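Local atomic coordinates of restriction endonuclease AspBHI (Azoarcus sp., PDB entry 4OC8), a protein that probably binds DNA and cleaves it as an endonuclease, acting in a manner that depends on modification of the DNA. Residues Leu34-Arg47 and Glu53-Ala65. Residues are numbered along the deposited sequence; the frame is centred on the assembly and turned at random.
Sequences LVPLVGVSRQGGFR and ERPTLLVLTSNLA. With PO4 (phosphate ion), chain F.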
# COMPACT_ATOMS: atom_id res chain seq x y z
N LEU A 34 -9.99 -32.08 -19.87
CA LEU A 34 -9.54 -31.04 -20.79
C LEU A 34 -9.44 -31.53 -22.23
O LEU A 34 -9.34 -30.73 -23.15
CB LEU A 34 -8.21 -30.43 -20.33
CG LEU A 34 -8.22 -29.73 -18.98
CD1 LEU A 34 -6.93 -28.95 -18.75
CD2 LEU A 34 -9.43 -28.81 -18.86
N VAL A 35 -9.44 -32.84 -22.43
CA VAL A 35 -9.41 -33.37 -23.79
C VAL A 35 -10.74 -33.18 -24.53
O VAL A 35 -10.75 -32.59 -25.62
CB VAL A 35 -8.95 -34.85 -23.85
CG1 VAL A 35 -8.51 -35.21 -25.26
CG2 VAL A 35 -7.82 -35.08 -22.87
N PRO A 36 -11.86 -33.65 -23.95
CA PRO A 36 -13.12 -33.30 -24.62
C PRO A 36 -13.52 -31.84 -24.41
O PRO A 36 -14.18 -31.28 -25.28
CB PRO A 36 -14.13 -34.23 -23.94
CG PRO A 36 -13.57 -34.48 -22.61
CD PRO A 36 -12.08 -34.55 -22.81
N LEU A 37 -13.13 -31.24 -23.29
CA LEU A 37 -13.54 -29.85 -23.04
C LEU A 37 -12.81 -28.84 -23.93
O LEU A 37 -13.39 -27.86 -24.36
CB LEU A 37 -13.36 -29.48 -21.56
CG LEU A 37 -13.86 -28.11 -21.11
CD1 LEU A 37 -15.37 -28.02 -21.24
CD2 LEU A 37 -13.41 -27.81 -19.68
N VAL A 38 -11.53 -29.09 -24.21
CA VAL A 38 -10.70 -28.10 -24.89
C VAL A 38 -10.12 -28.60 -26.21
O VAL A 38 -10.09 -27.88 -27.20
CB VAL A 38 -9.54 -27.62 -23.97
CG1 VAL A 38 -8.58 -26.72 -24.73
CG2 VAL A 38 -10.09 -26.88 -22.76
N GLY A 39 -9.63 -29.84 -26.21
CA GLY A 39 -9.03 -30.42 -27.39
C GLY A 39 -7.52 -30.51 -27.30
O GLY A 39 -6.86 -30.87 -28.27
N VAL A 40 -6.98 -30.17 -26.14
CA VAL A 40 -5.55 -30.31 -25.91
C VAL A 40 -5.23 -31.76 -25.55
O VAL A 40 -6.13 -32.59 -25.44
CB VAL A 40 -5.06 -29.38 -24.78
CG1 VAL A 40 -5.03 -27.94 -25.26
CG2 VAL A 40 -5.95 -29.52 -23.55
N SER A 41 -3.95 -32.06 -25.37
CA SER A 41 -3.54 -33.41 -24.98
C SER A 41 -3.84 -33.67 -23.51
O SER A 41 -4.38 -32.81 -22.81
CB SER A 41 -2.07 -33.64 -25.29
OG SER A 41 -1.83 -33.57 -26.68
N ARG A 42 -3.46 -34.85 -23.04
CA ARG A 42 -3.84 -35.32 -21.71
C ARG A 42 -2.75 -35.11 -20.67
O ARG A 42 -2.95 -35.40 -19.49
CB ARG A 42 -4.20 -36.81 -21.79
CG ARG A 42 -5.05 -37.15 -23.00
CD ARG A 42 -5.32 -38.64 -23.15
NE ARG A 42 -6.40 -38.88 -24.11
CZ ARG A 42 -6.28 -38.76 -25.42
NH1 ARG A 42 -5.12 -38.40 -25.96
NH2 ARG A 42 -7.32 -39.00 -26.22
N GLN A 43 -1.60 -34.59 -21.10
CA GLN A 43 -0.39 -34.67 -20.29
C GLN A 43 0.01 -33.46 -19.43
O GLN A 43 -0.11 -33.49 -18.21
CB GLN A 43 0.80 -35.11 -21.16
CG GLN A 43 0.95 -36.62 -21.27
CD GLN A 43 1.12 -37.29 -19.92
OE1 GLN A 43 1.74 -36.74 -19.01
NE2 GLN A 43 0.56 -38.49 -19.78
N GLY A 44 0.49 -32.41 -20.09
CA GLY A 44 1.22 -31.35 -19.40
C GLY A 44 0.53 -30.54 -18.32
O GLY A 44 -0.69 -30.50 -18.22
N GLY A 45 1.35 -29.89 -17.49
CA GLY A 45 0.88 -28.88 -16.57
C GLY A 45 0.51 -27.65 -17.37
O GLY A 45 -0.36 -26.87 -16.99
N PHE A 46 1.19 -27.48 -18.50
CA PHE A 46 0.76 -26.53 -19.52
C PHE A 46 0.59 -27.29 -20.83
O PHE A 46 1.43 -28.11 -21.20
CB PHE A 46 1.77 -25.39 -19.66
CG PHE A 46 3.06 -25.81 -20.28
CD1 PHE A 46 4.09 -26.30 -19.49
CD2 PHE A 46 3.26 -25.71 -21.65
CE1 PHE A 46 5.29 -26.69 -20.05
CE2 PHE A 46 4.46 -26.10 -22.22
CZ PHE A 46 5.48 -26.60 -21.42
N ARG A 47 -0.52 -27.02 -21.53
CA ARG A 47 -0.84 -27.73 -22.76
C ARG A 47 -1.25 -26.75 -23.85
O ARG A 47 -1.95 -25.78 -23.58
CB ARG A 47 -1.99 -28.71 -22.52
CG ARG A 47 -1.86 -29.52 -21.25
CD ARG A 47 -3.08 -30.37 -21.02
NE ARG A 47 -3.18 -30.78 -19.63
CZ ARG A 47 -4.09 -31.62 -19.16
NH1 ARG A 47 -4.99 -32.14 -19.98
NH2 ARG A 47 -4.11 -31.93 -17.87
N GLU A 53 6.05 -23.12 -32.21
CA GLU A 53 6.41 -21.90 -32.94
C GLU A 53 5.19 -21.02 -33.16
O GLU A 53 5.25 -19.80 -32.99
CB GLU A 53 7.06 -22.24 -34.29
CG GLU A 53 8.33 -23.08 -34.22
CD GLU A 53 8.07 -24.57 -34.02
OE1 GLU A 53 6.91 -24.96 -33.78
OE2 GLU A 53 9.04 -25.35 -34.10
N ARG A 54 4.07 -21.64 -33.55
CA ARG A 54 2.80 -20.94 -33.73
C ARG A 54 1.67 -21.67 -33.01
O ARG A 54 0.90 -22.38 -33.64
CB ARG A 54 2.46 -20.78 -35.21
CG ARG A 54 3.38 -19.84 -35.99
CD ARG A 54 3.38 -18.44 -35.40
NE ARG A 54 4.28 -17.53 -36.11
CZ ARG A 54 5.59 -17.44 -35.88
NH1 ARG A 54 6.16 -18.20 -34.95
NH2 ARG A 54 6.33 -16.59 -36.58
N PRO A 55 1.58 -21.49 -31.68
CA PRO A 55 0.49 -22.12 -30.93
C PRO A 55 -0.86 -21.44 -31.21
O PRO A 55 -0.93 -20.22 -31.27
CB PRO A 55 0.91 -21.90 -29.47
CG PRO A 55 1.75 -20.67 -29.51
CD PRO A 55 2.48 -20.71 -30.82
N THR A 56 -1.90 -22.24 -31.39
CA THR A 56 -3.23 -21.71 -31.68
C THR A 56 -4.01 -21.43 -30.40
O THR A 56 -4.83 -20.51 -30.34
CB THR A 56 -4.03 -22.68 -32.57
OG1 THR A 56 -4.29 -23.89 -31.84
CG2 THR A 56 -3.24 -23.01 -33.82
N LEU A 57 -3.73 -22.22 -29.37
CA LEU A 57 -4.41 -22.10 -28.09
C LEU A 57 -3.51 -22.60 -26.97
O LEU A 57 -2.81 -23.60 -27.14
CB LEU A 57 -5.70 -22.91 -28.12
CG LEU A 57 -6.66 -22.70 -26.97
CD1 LEU A 57 -7.74 -21.70 -27.37
CD2 LEU A 57 -7.27 -24.01 -26.55
N LEU A 58 -3.52 -21.93 -25.82
CA LEU A 58 -2.68 -22.34 -24.69
C LEU A 58 -3.46 -22.56 -23.39
O LEU A 58 -4.16 -21.66 -22.92
CB LEU A 58 -1.55 -21.33 -24.47
CG LEU A 58 -0.66 -21.61 -23.24
CD1 LEU A 58 -0.08 -23.00 -23.31
CD2 LEU A 58 0.45 -20.57 -23.10
N VAL A 59 -3.33 -23.75 -22.82
CA VAL A 59 -3.98 -24.09 -21.56
C VAL A 59 -2.98 -24.18 -20.40
O VAL A 59 -2.07 -25.01 -20.42
CB VAL A 59 -4.73 -25.43 -21.66
CG1 VAL A 59 -5.28 -25.84 -20.31
CG2 VAL A 59 -5.84 -25.33 -22.67
N LEU A 60 -3.14 -23.32 -19.39
CA LEU A 60 -2.26 -23.34 -18.23
C LEU A 60 -2.99 -23.91 -17.02
O LEU A 60 -4.05 -23.42 -16.64
CB LEU A 60 -1.75 -21.94 -17.89
CG LEU A 60 -0.98 -21.21 -18.98
CD1 LEU A 60 -0.58 -19.82 -18.52
CD2 LEU A 60 0.24 -22.01 -19.39
N THR A 61 -2.42 -24.95 -16.42
CA THR A 61 -2.99 -25.52 -15.20
C THR A 61 -2.08 -25.27 -14.01
O THR A 61 -0.87 -25.11 -14.15
CB THR A 61 -3.27 -27.03 -15.34
OG1 THR A 61 -2.06 -27.77 -15.16
CG2 THR A 61 -3.86 -27.35 -16.71
N SER A 62 -2.67 -25.22 -12.82
CA SER A 62 -1.89 -24.99 -11.62
C SER A 62 -2.50 -25.70 -10.41
O SER A 62 -3.71 -25.80 -10.29
CB SER A 62 -1.75 -23.49 -11.35
OG SER A 62 -0.85 -23.26 -10.28
N ASN A 63 -1.63 -26.20 -9.54
CA ASN A 63 -2.06 -26.93 -8.34
C ASN A 63 -2.35 -25.97 -7.19
O ASN A 63 -3.25 -26.21 -6.38
CB ASN A 63 -0.98 -27.93 -7.93
CG ASN A 63 -1.52 -29.03 -7.03
OD1 ASN A 63 -2.53 -28.85 -6.34
ND2 ASN A 63 -0.85 -30.17 -7.02
N LEU A 64 -1.57 -24.89 -7.13
CA LEU A 64 -1.62 -23.94 -6.02
C LEU A 64 -1.29 -24.61 -4.69
O LEU A 64 -1.61 -24.09 -3.62
CB LEU A 64 -2.98 -23.22 -5.94
CG LEU A 64 -3.54 -22.54 -7.20
CD1 LEU A 64 -4.83 -21.79 -6.88
CD2 LEU A 64 -2.52 -21.60 -7.82
N ALA A 65 -0.65 -25.77 -4.76
CA ALA A 65 -0.23 -26.51 -3.58
C ALA A 65 1.28 -26.46 -3.46
O ALA A 65 1.86 -26.95 -2.50
CB ALA A 65 -0.70 -27.96 -3.66
P PO4 F . 1.31 -30.78 -26.11
O1 PO4 F . 2.55 -30.27 -26.82
O2 PO4 F . 0.44 -31.51 -27.11
O3 PO4 F . 1.72 -31.74 -25.01
O4 PO4 F . 0.54 -29.62 -25.52
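A chi1 of 174° at Val-59 sets CG1 opposite the backbone N, where it meets Leu-34 CD1 at 3.9 Å, and leaves CG2 against CG1 of Val-38 and of Val-40; the side chain lies on the same face of the sheet as Arg-47. Strands 46-48 and 55-62 form an antiparallel beta hairpin in the N-terminal region, a family of the PUA clan, and helix 34-37 with the loop after it packs on one face of it. Val-38 CG1 also reaches Leu-57 CD2, 3.5 Å away, and Phe-125 of strand 122-127 adds to the apolar layer around Leu-34 and Val-59. Arg-47 and Val-59 are an antiparallel hydrogen-bonded pair, with Arg-47 N to Val-59 O at 2.8 Å and nearly straight (172°), and Val-59 N donating back to Arg-47 O. On the other face Leu-60 CD2 packs on Phe-46 CB, and the Phe-46 ring makes a cation-pi contact with Arg-98. The extended Arg-47 side chain slots its guanidinium between Leu-34 CD1, 3.9 Å above its centre, and the backbone of Arg-42 and Gln-43 on the opposite face; NE bonds Gly-44 O, and NH1 bonds Ser-41 O and forms a salt bridge with Asp-32. Gly-45 O is gripped twice by one residue, by Thr-61 N at 2.9 Å and by the hydroxyl. A valine in place of Thr-61 would probably leave Gly-45 O held by the backbone N-H alone. Thr-61 OG1 lies 2.7 Å from Gly-45 O, tilted 16° from the carbonyl plane.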